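Local coordinates for Glyoxalase/Bleomycin resistance protein (Bacillus cereus ATCC 14579, PDB 1XQA) that is of unknown function but binds a magnesium ion and is possibly a glyoxalase of the glyoxalase/bleomycin resistance/dioxygenase superfamily, at residues 4-9 with 47-52; 22-27 with 79-84; 61-66 with 108-113. All blocks are in the same frame, centred on the assembly; numbering follows the deposited sequence.

Interaction 1. Residues 4-9 with 47-52; sequences IKHLNL and ILTLMK
L7 and L48 lie side by side and point the same way, with L7 CD2 3.6 Å from L48 CD1. The same methyl of L48 reaches toward L9 CB, so one leucine packs against two residues of the neighbouring strand. L9 and L50 repeat the parallel posture less tightly, since their CD2 atoms stand 4.2 Å apart. This leucine face is the compact part of the contact: L9, L48 and L50 are buried, L48 and L50 run onto L21 of helix 14-25, and L9 continues onto Y58 and F62.

The backbones are parallel, their segment axes diverging by 15°, and are laced by bonds in alternating sense. I47 N donates to K5 O, L7 N to I47 O, T49 N to L7 O, and L9 N to T49 O at 2.8 Å; M51 N to L9 O is longer, at 3.1 Å.

The face of H6, I47, N8 and T49 is looser and more polar, and lies nearer to solvent at H6 and at the exposed M51. With CG anti to the backbone N (chi1 175°), the imidazole of H6 reaches across to the neighbouring strand, where ND1 donates to I47 O at 3.0 Å, from above the carbonyl plane. That oxygen therefore accepts two N-H groups. N8 turns its amide across T49 at about a right angle; its ND2 to OG1 bond is modelled so short that its detail is doubtful. The selenomethionine M51 bends at its end to bring SE within 3.7 Å of N8 OD1.

Such pairing of the first strand with the last, parallel and across a helix and two intervening strands, is characteristic of the beta-alpha-beta-beta-beta module of the vicinal oxygen chelate fold.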
loop_
_atom_site.group_PDB
_atom_site.type_symbol
_atom_site.label_atom_id
_atom_site.label_comp_id
_atom_site.label_asym_id
_atom_site.label_seq_id
_atom_site.Cartn_x
_atom_site.Cartn_y
_atom_site.Cartn_z
ATOM N N ILE A 4 -11.454 -17.364 15.025
ATOM C CA ILE A 4 -11.492 -17.217 13.579
ATOM C C ILE A 4 -10.208 -16.541 13.123
ATOM O O ILE A 4 -9.937 -15.396 13.498
ATOM C CB ILE A 4 -12.721 -16.400 13.178
ATOM C CG1 ILE A 4 -13.995 -17.146 13.607
ATOM C CG2 ILE A 4 -12.747 -16.177 11.700
ATOM C CD1 ILE A 4 -15.109 -16.233 14.079
ATOM N N LYS A 5 -9.422 -17.241 12.315
ATOM C CA LYS A 5 -8.099 -16.745 11.920
ATOM C C LYS A 5 -7.801 -16.822 10.420
ATOM O O LYS A 5 -6.700 -16.473 9.991
ATOM C CB LYS A 5 -7.003 -17.466 12.723
ATOM C CG LYS A 5 -7.001 -17.118 14.223
ATOM C CD LYS A 5 -6.611 -15.655 14.455
ATOM C CE LYS A 5 -6.399 -15.361 15.936
ATOM N NZ LYS A 5 -7.587 -15.618 16.795
ATOM N N HIS A 6 -8.773 -17.281 9.637
ATOM C CA HIS A 6 -8.614 -17.370 8.184
ATOM C C HIS A 6 -9.923 -17.083 7.447
ATOM O O HIS A 6 -11.009 -17.518 7.876
ATOM C CB HIS A 6 -8.105 -18.770 7.832
ATOM C CG HIS A 6 -7.997 -19.047 6.363
ATOM N ND1 HIS A 6 -7.395 -18.183 5.474
ATOM C CD2 HIS A 6 -8.374 -20.125 5.639
ATOM C CE1 HIS A 6 -7.428 -18.707 4.263
ATOM N NE2 HIS A 6 -8.015 -19.886 4.334
ATOM N N LEU A 7 -9.818 -16.345 6.343
ATOM C CA LEU A 7 -10.919 -16.186 5.405
ATOM C C LEU A 7 -10.334 -16.439 4.026
ATOM O O LEU A 7 -9.312 -15.850 3.670
ATOM C CB LEU A 7 -11.490 -14.760 5.472
ATOM C CG LEU A 7 -12.691 -14.396 4.587
ATOM C CD1 LEU A 7 -13.949 -15.085 5.118
ATOM C CD2 LEU A 7 -12.900 -12.872 4.557
ATOM N N ASN A 8 -10.944 -17.349 3.272
ATOM C CA ASN A 8 -10.635 -17.465 1.852
ATOM C C ASN A 8 -11.720 -16.716 1.099
ATOM O O ASN A 8 -12.888 -17.127 1.083
ATOM C CB ASN A 8 -10.567 -18.917 1.394
ATOM C CG ASN A 8 -10.053 -19.052 -0.027
ATOM O OD1 ASN A 8 -10.771 -19.515 -0.923
ATOM N ND2 ASN A 8 -8.806 -18.640 -0.249
ATOM N N LEU A 9 -11.326 -15.583 0.539
ATOM C CA LEU A 9 -12.235 -14.680 -0.129
ATOM C C LEU A 9 -12.093 -14.829 -1.620
ATOM O O LEU A 9 -11.052 -14.470 -2.187
ATOM C CB LEU A 9 -11.891 -13.254 0.276
ATOM C CG LEU A 9 -12.871 -12.156 -0.074
ATOM C CD1 LEU A 9 -14.210 -12.344 0.655
ATOM C CD2 LEU A 9 -12.226 -10.853 0.342
ATOM N N ILE A 47 -5.174 -14.419 8.530
ATOM C CA ILE A 47 -4.811 -14.782 7.159
ATOM C C ILE A 47 -5.998 -14.614 6.226
ATOM O O ILE A 47 -6.977 -15.346 6.329
ATOM C CB ILE A 47 -4.338 -16.263 7.052
ATOM C CG1 ILE A 47 -3.239 -16.576 8.074
ATOM C CG2 ILE A 47 -3.919 -16.626 5.597
ATOM C CD1 ILE A 47 -1.973 -15.875 7.829
ATOM N N LEU A 48 -5.889 -13.677 5.295
ATOM C CA LEU A 48 -6.913 -13.487 4.272
ATOM C C LEU A 48 -6.369 -13.938 2.938
ATOM O O LEU A 48 -5.496 -13.273 2.374
ATOM C CB LEU A 48 -7.302 -12.004 4.195
ATOM C CG LEU A 48 -8.232 -11.608 3.033
ATOM C CD1 LEU A 48 -9.597 -12.188 3.253
ATOM C CD2 LEU A 48 -8.312 -10.085 2.901
ATOM N N THR A 49 -6.830 -15.081 2.428
ATOM C CA THR A 49 -6.386 -15.497 1.118
ATOM C C THR A 49 -7.375 -15.039 0.049
ATOM O O THR A 49 -8.593 -15.094 0.229
ATOM C CB THR A 49 -6.148 -17.020 1.046
ATOM O OG1 THR A 49 -7.294 -17.698 1.573
ATOM C CG2 THR A 49 -4.975 -17.408 1.893
ATOM N N LEU A 50 -6.836 -14.538 -1.052
ATOM C CA LEU A 50 -7.652 -14.067 -2.154
ATOM C C LEU A 50 -7.525 -15.097 -3.238
ATOM O O LEU A 50 -6.416 -15.470 -3.593
ATOM C CB LEU A 50 -7.134 -12.715 -2.648
ATOM C CG LEU A 50 -7.014 -11.543 -1.668
ATOM C CD1 LEU A 50 -6.157 -10.451 -2.306
ATOM C CD2 LEU A 50 -8.394 -10.990 -1.275
HETATM N N MSE A 51 -8.650 -15.569 -3.770
HETATM C CA MSE A 51 -8.630 -16.650 -4.732
HETATM C C MSE A 51 -9.488 -16.270 -5.931
HETATM O O MSE A 51 -10.655 -15.920 -5.776
HETATM C CB MSE A 51 -9.127 -17.948 -4.085
HETATM C CG MSE A 51 -9.170 -19.119 -5.024
HETATM SE SE MSE A 51 -9.504 -20.817 -4.104
HETATM C CE MSE A 51 -8.055 -20.808 -2.847
ATOM N N LYS A 52 -8.903 -16.322 -7.123
ATOM C CA LYS A 52 -9.652 -16.017 -8.337
ATOM C C LYS A 52 -10.809 -16.991 -8.474
ATOM O O LYS A 52 -10.654 -18.205 -8.274
ATOM C CB LYS A 52 -8.775 -16.125 -9.594
ATOM C CG LYS A 52 -9.326 -15.355 -10.790
ATOM C CD LYS A 52 -8.616 -15.776 -12.072
ATOM C CE LYS A 52 -8.963 -14.858 -13.229
ATOM N NZ LYS A 52 -8.509 -15.430 -14.548
#

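Interaction 2. Residues 22-27 with 79-84; sequences EKYFGL and QRLKED
The ring of Y24 carries this contact. L81 CD2 sits over the centre of one ring face, 3.5 Å from the centroid and only 8° off the normal, which meets the geometry of a CH-pi contact. With CG anti to the carbonyl carbon, CD1 continues the L81 chain (chi2 169°) and the other branch, CD2, is the one laid on the ring. On the opposite face lies K23 CG, offset toward the rim, so the ring is held between an aliphatic group from its own helix and one from across the interface.

The contact joins helix 14-25, which follows strand 6-11, to helix 71-83, which follows strand 64-67, within a fold consistent with the vicinal oxygen chelate family.

At the ring edge the hydroxyl reaches D84, the first residue past the second helix. Y24 OH donates to D84 OD2 in the plane of the ring, but the 2.4 Å separation is very short and its exact value is doubtful. Ring and carboxylate planes are 56° apart. K23, fully extended, brings NZ to 3.7 Å from D84 OD2 in a long salt bridge, with NZ itself less surely placed. The other carboxylate oxygen, OD1, pairs with K76 and R80 of the second subunit, while R80 of this chain points its guanidinium away from Y24, to E83 and D84 of the second subunit.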
loop_
_atom_site.group_PDB
_atom_site.type_symbol
_atom_site.label_atom_id
_atom_site.label_comp_id
_atom_site.label_asym_id
_atom_site.label_seq_id
_atom_site.Cartn_x
_atom_site.Cartn_y
_atom_site.Cartn_z
ATOM N N GLU A 22 -3.444 -3.598 0.147
ATOM C CA GLU A 22 -2.129 -3.048 0.501
ATOM C C GLU A 22 -2.161 -1.547 0.685
ATOM O O GLU A 22 -1.707 -1.038 1.705
ATOM C CB GLU A 22 -1.080 -3.419 -0.545
ATOM C CG GLU A 22 -0.758 -4.897 -0.497
ATOM C CD GLU A 22 0.024 -5.387 -1.695
ATOM O OE1 GLU A 22 0.138 -4.654 -2.699
ATOM O OE2 GLU A 22 0.496 -6.533 -1.636
ATOM N N LYS A 23 -2.717 -0.842 -0.291
ATOM C CA LYS A 23 -2.714 0.614 -0.268
ATOM C C LYS A 23 -3.533 1.206 0.876
ATOM O O LYS A 23 -3.039 2.066 1.619
ATOM C CB LYS A 23 -3.227 1.159 -1.600
ATOM C CG LYS A 23 -3.061 2.680 -1.714
ATOM C CD LYS A 23 -3.384 3.163 -3.089
ATOM C CE LYS A 23 -3.241 4.669 -3.138
ATOM N NZ LYS A 23 -3.284 5.185 -4.546
ATOM N N TYR A 24 -4.770 0.740 1.028
ATOM C CA TYR A 24 -5.709 1.380 1.966
ATOM C C TYR A 24 -5.781 0.734 3.355
ATOM O O TYR A 24 -6.142 1.394 4.342
ATOM C CB TYR A 24 -7.102 1.505 1.325
ATOM C CG TYR A 24 -7.059 2.397 0.112
ATOM C CD1 TYR A 24 -6.988 3.790 0.252
ATOM C CD2 TYR A 24 -7.021 1.860 -1.172
ATOM C CE1 TYR A 24 -6.898 4.615 -0.861
ATOM C CE2 TYR A 24 -6.943 2.689 -2.302
ATOM C CZ TYR A 24 -6.883 4.063 -2.128
ATOM O OH TYR A 24 -6.798 4.865 -3.240
ATOM N N PHE A 25 -5.429 -0.546 3.449
ATOM C CA PHE A 25 -5.617 -1.240 4.721
ATOM C C PHE A 25 -4.340 -1.829 5.291
ATOM O O PHE A 25 -4.351 -2.474 6.335
ATOM C CB PHE A 25 -6.769 -2.237 4.621
ATOM C CG PHE A 25 -8.069 -1.576 4.324
ATOM C CD1 PHE A 25 -8.760 -0.915 5.338
ATOM C CD2 PHE A 25 -8.553 -1.512 3.021
ATOM C CE1 PHE A 25 -9.942 -0.243 5.066
ATOM C CE2 PHE A 25 -9.739 -0.836 2.740
ATOM C CZ PHE A 25 -10.432 -0.209 3.768
ATOM N N GLY A 26 -3.231 -1.567 4.621
ATOM C CA GLY A 26 -1.922 -1.937 5.151
ATOM C C GLY A 26 -1.644 -3.427 5.258
ATOM O O GLY A 26 -0.739 -3.829 5.989
ATOM N N LEU A 27 -2.392 -4.251 4.528
ATOM C CA LEU A 27 -2.154 -5.699 4.543
ATOM C C LEU A 27 -0.867 -6.012 3.793
ATOM O O LEU A 27 -0.454 -5.251 2.916
ATOM C CB LEU A 27 -3.339 -6.462 3.917
ATOM C CG LEU A 27 -4.733 -6.333 4.551
ATOM C CD1 LEU A 27 -5.647 -7.417 3.995
ATOM C CD2 LEU A 27 -4.649 -6.420 6.081
ATOM N N GLN A 79 -11.772 9.887 3.220
ATOM C CA GLN A 79 -11.297 11.026 2.422
ATOM C C GLN A 79 -10.348 10.560 1.317
ATOM O O GLN A 79 -10.483 10.968 0.157
ATOM C CB GLN A 79 -10.611 12.070 3.324
ATOM C CG GLN A 79 -9.929 13.230 2.574
ATOM C CD GLN A 79 -8.808 13.946 3.376
ATOM O OE1 GLN A 79 -8.519 13.604 4.540
ATOM N NE2 GLN A 79 -8.171 14.942 2.740
ATOM N N ARG A 80 -9.418 9.669 1.657
ATOM C CA ARG A 80 -8.445 9.214 0.673
ATOM C C ARG A 80 -9.083 8.363 -0.411
ATOM O O ARG A 80 -8.744 8.506 -1.585
ATOM C CB ARG A 80 -7.281 8.489 1.343
ATOM C CG ARG A 80 -6.434 9.439 2.174
ATOM C CD ARG A 80 -5.313 8.761 2.930
ATOM N NE ARG A 80 -4.623 9.770 3.753
ATOM C CZ ARG A 80 -3.487 9.559 4.407
ATOM N NH1 ARG A 80 -2.881 8.371 4.357
ATOM N NH2 ARG A 80 -2.952 10.540 5.111
ATOM N N LEU A 81 -10.016 7.506 -0.023
ATOM C CA LEU A 81 -10.758 6.691 -1.008
ATOM C C LEU A 81 -11.527 7.592 -1.979
ATOM O O LEU A 81 -11.445 7.411 -3.189
ATOM C CB LEU A 81 -11.700 5.707 -0.312
ATOM C CG LEU A 81 -11.039 4.489 0.336
ATOM C CD1 LEU A 81 -12.048 3.738 1.213
ATOM C CD2 LEU A 81 -10.435 3.559 -0.722
ATOM N N LYS A 82 -12.238 8.587 -1.439
ATOM C CA LYS A 82 -12.976 9.567 -2.241
ATOM C C LYS A 82 -12.064 10.298 -3.232
ATOM O O LYS A 82 -12.364 10.365 -4.432
ATOM C CB LYS A 82 -13.673 10.583 -1.327
ATOM C CG LYS A 82 -14.637 11.525 -2.059
ATOM C CD LYS A 82 -15.371 12.429 -1.079
ATOM C CE LYS A 82 -16.361 13.323 -1.806
ATOM N NZ LYS A 82 -16.696 14.523 -0.977
ATOM N N GLU A 83 -10.954 10.845 -2.733
ATOM C CA GLU A 83 -9.982 11.547 -3.581
ATOM C C GLU A 83 -9.377 10.668 -4.646
ATOM O O GLU A 83 -8.966 11.156 -5.693
ATOM C CB GLU A 83 -8.837 12.098 -2.754
ATOM C CG GLU A 83 -9.257 13.173 -1.809
ATOM C CD GLU A 83 -8.138 13.595 -0.893
ATOM O OE1 GLU A 83 -7.086 12.920 -0.856
ATOM O OE2 GLU A 83 -8.327 14.605 -0.202
ATOM N N ASP A 84 -9.301 9.381 -4.364
ATOM C CA ASP A 84 -8.691 8.433 -5.276
ATOM C C ASP A 84 -9.713 7.791 -6.219
ATOM O O ASP A 84 -9.378 6.881 -6.978
ATOM C CB ASP A 84 -7.917 7.367 -4.498
ATOM C CG ASP A 84 -6.693 7.922 -3.790
ATOM O OD1 ASP A 84 -6.349 9.124 -3.979
ATOM O OD2 ASP A 84 -6.066 7.148 -3.034
#

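Interaction 3. Residues 61-66 with 108-113; sequences TFHVGF and TIEVMC. With MG (magnesium ion), chain C.
H63 and E110 meet at a magnesium ion, and of the two side chains only the histidine binds the metal closely: H63 NE2 lies 2.2 Å from the metal, whereas E110, also part of the site, stands off, with OE1 at 2.9 Å and OE2 at 3.1 Å from it. Water 2 completes the link, bound to magnesium at 2.1 Å and donating a weak hydrogen bond to E110 OE2; water 3 is a more distant ligand.

The side chains come to this point by different routes. H63 CG sits between the backbone N and the carbonyl carbon (chi1 52°), the crowded position, which turns the ring toward the side of the sheet where E110 and the metal lie. E110 has CG anti to the backbone N and an extended chain beyond it, so its carboxylate arrives beside the ring edge, OE1 3.4 Å from H63 CD2. Carboxylate and imidazole planes are 78° apart, nearly perpendicular. G65, paired with E110, brings no side chain to this face.

Beneath the site the strands run parallel. E110 N donates to V64 O at 2.8 Å and F66 N to E110 O at 2.9 Å, while V64 N to T108 O extends the ladder. Beyond it, water 1 takes over the pairing, donating to F62 O and accepting from T108 N. On the other face of the sheet, F66 CD2 packs on I109 CG2 at 3.6 Å.

Metal-binding side chains on the sheet are consistent with the vicinal oxygen chelate family. Strand 107-112 is flanked on its other side by strand 97-103, whose Y100 meets the H63 ring edge-to-face. F66, I109 and V111 face helix 14-25 through L21 and F25, V111 also touches I77 of helix 71-83, and V64 reaches L7 of strand 6-11.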
loop_
_atom_site.group_PDB
_atom_site.type_symbol
_atom_site.label_atom_id
_atom_site.label_comp_id
_atom_site.label_asym_id
_atom_site.label_seq_id
_atom_site.Cartn_x
_atom_site.Cartn_y
_atom_site.Cartn_z
ATOM N N THR A 61 -25.651 -8.044 1.813
ATOM C CA THR A 61 -25.189 -7.555 3.119
ATOM C C THR A 61 -23.863 -8.161 3.603
ATOM O O THR A 61 -23.424 -7.845 4.706
ATOM C CB THR A 61 -26.264 -7.726 4.198
ATOM O OG1 THR A 61 -26.665 -9.106 4.261
ATOM C CG2 THR A 61 -27.463 -6.871 3.871
ATOM N N PHE A 62 -23.228 -9.017 2.795
ATOM C CA PHE A 62 -21.915 -9.553 3.179
ATOM C C PHE A 62 -20.875 -8.434 3.207
ATOM O O PHE A 62 -20.831 -7.600 2.303
ATOM C CB PHE A 62 -21.446 -10.685 2.248
ATOM C CG PHE A 62 -20.010 -11.111 2.492
ATOM C CD1 PHE A 62 -19.698 -11.987 3.527
ATOM C CD2 PHE A 62 -18.970 -10.609 1.697
ATOM C CE1 PHE A 62 -18.378 -12.369 3.772
ATOM C CE2 PHE A 62 -17.629 -10.980 1.932
ATOM C CZ PHE A 62 -17.334 -11.861 2.966
ATOM N N HIS A 63 -20.047 -8.398 4.248
ATOM C CA HIS A 63 -18.894 -7.491 4.248
ATOM C C HIS A 63 -17.786 -7.942 5.192
ATOM O O HIS A 63 -18.009 -8.759 6.096
ATOM C CB HIS A 63 -19.287 -6.015 4.506
ATOM C CG HIS A 63 -20.142 -5.796 5.720
ATOM N ND1 HIS A 63 -21.515 -5.741 5.655
ATOM C CD2 HIS A 63 -19.818 -5.575 7.016
ATOM C CE1 HIS A 63 -22.005 -5.511 6.861
ATOM N NE2 HIS A 63 -20.995 -5.406 7.705
ATOM N N VAL A 64 -16.597 -7.406 4.944
ATOM C CA VAL A 64 -15.424 -7.614 5.782
ATOM C C VAL A 64 -15.075 -6.308 6.479
ATOM O O VAL A 64 -14.944 -5.270 5.818
ATOM C CB VAL A 64 -14.215 -8.069 4.923
ATOM C CG1 VAL A 64 -13.024 -8.379 5.815
ATOM C CG2 VAL A 64 -14.588 -9.305 4.119
ATOM N N GLY A 65 -14.899 -6.353 7.799
ATOM C CA GLY A 65 -14.725 -5.127 8.573
ATOM C C GLY A 65 -13.322 -4.888 9.116
ATOM O O GLY A 65 -12.690 -5.801 9.663
ATOM N N PHE A 66 -12.865 -3.644 8.967
ATOM C CA PHE A 66 -11.542 -3.188 9.412
ATOM C C PHE A 66 -11.699 -2.074 10.438
ATOM O O PHE A 66 -11.762 -0.895 10.064
ATOM C CB PHE A 66 -10.746 -2.624 8.227
ATOM C CG PHE A 66 -10.315 -3.656 7.246
ATOM C CD1 PHE A 66 -9.013 -4.128 7.256
ATOM C CD2 PHE A 66 -11.205 -4.144 6.306
ATOM C CE1 PHE A 66 -8.596 -5.067 6.338
ATOM C CE2 PHE A 66 -10.810 -5.100 5.389
ATOM C CZ PHE A 66 -9.485 -5.559 5.408
ATOM N N THR A 108 -17.601 -6.108 -0.482
ATOM C CA THR A 108 -17.777 -4.866 0.264
ATOM C C THR A 108 -16.928 -4.912 1.519
ATOM O O THR A 108 -16.868 -5.951 2.196
ATOM C CB THR A 108 -19.253 -4.692 0.640
ATOM O OG1 THR A 108 -20.012 -4.638 -0.576
ATOM C CG2 THR A 108 -19.490 -3.415 1.469
ATOM N N ILE A 109 -16.290 -3.780 1.830
ATOM C CA ILE A 109 -15.513 -3.623 3.030
ATOM C C ILE A 109 -16.195 -2.590 3.927
ATOM O O ILE A 109 -16.719 -1.579 3.459
ATOM C CB ILE A 109 -14.069 -3.149 2.693
ATOM C CG1 ILE A 109 -13.245 -4.329 2.156
ATOM C CG2 ILE A 109 -13.396 -2.520 3.921
ATOM C CD1 ILE A 109 -11.865 -3.940 1.606
ATOM N N GLU A 110 -16.209 -2.876 5.215
ATOM C CA GLU A 110 -16.684 -1.923 6.211
ATOM C C GLU A 110 -15.504 -1.292 6.956
ATOM O O GLU A 110 -14.552 -1.979 7.340
ATOM C CB GLU A 110 -17.571 -2.688 7.197
ATOM C CG GLU A 110 -18.036 -1.904 8.387
ATOM C CD GLU A 110 -18.527 -2.820 9.498
ATOM O OE1 GLU A 110 -18.118 -3.998 9.517
ATOM O OE2 GLU A 110 -19.301 -2.358 10.353
ATOM N N VAL A 111 -15.588 0.016 7.207
ATOM C CA VAL A 111 -14.544 0.715 7.933
ATOM C C VAL A 111 -15.254 1.425 9.070
ATOM O O VAL A 111 -16.214 2.132 8.831
ATOM C CB VAL A 111 -13.794 1.738 7.028
ATOM C CG1 VAL A 111 -12.681 2.460 7.813
ATOM C CG2 VAL A 111 -13.242 1.050 5.753
HETATM N N MSE A 112 -14.814 1.196 10.304
HETATM C CA MSE A 112 -15.546 1.717 11.459
HETATM C C MSE A 112 -14.692 1.952 12.688
HETATM O O MSE A 112 -13.577 1.439 12.794
HETATM C CB MSE A 112 -16.713 0.775 11.817
HETATM C CG MSE A 112 -16.298 -0.529 12.475
HETATM SE SE MSE A 112 -15.358 -1.773 11.306
HETATM C CE MSE A 112 -15.672 -3.399 12.358
ATOM N N CYS A 113 -15.234 2.753 13.598
ATOM C CA CYS A 113 -14.705 2.904 14.949
ATOM C C CYS A 113 -15.867 2.924 15.942
ATOM O O CYS A 113 -16.867 3.614 15.729
ATOM C CB CYS A 113 -13.889 4.191 15.063
ATOM S SG CYS A 113 -13.224 4.453 16.711
ATOM O OXT CYS A 113 -15.851 2.253 16.980
HETATM MG MG MG C . -20.762 -5.045 9.879
HETATM O O HOH W 1 -19.766 -8.153 -0.431
HETATM O O HOH W 2 -21.882 -3.301 9.473
HETATM O O HOH W 3 -22.749 -6.364 10.475
#

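Overall arrangement
From the N terminus, strand 6-11 is followed by helix 14-25 and two strands before 47-52 returns beside it, so interaction 1 closes a loop of 37 residues. Helix 14-25 starts interaction 2 inside that loop but finds its partner only at 79-84; the two contacts therefore cross. Interaction 3 opens at 61-66, after interaction 1 has closed, and ends at the C terminus, so 1 and 3 stand in series while 3 crosses 2. Interactions 1 and 3 each set the parallel pair of one four-stranded sheet, and interaction 2 joins the two helices. L27 meets L48, F62 meets L9, and F25 meets V111, connecting the three contacts.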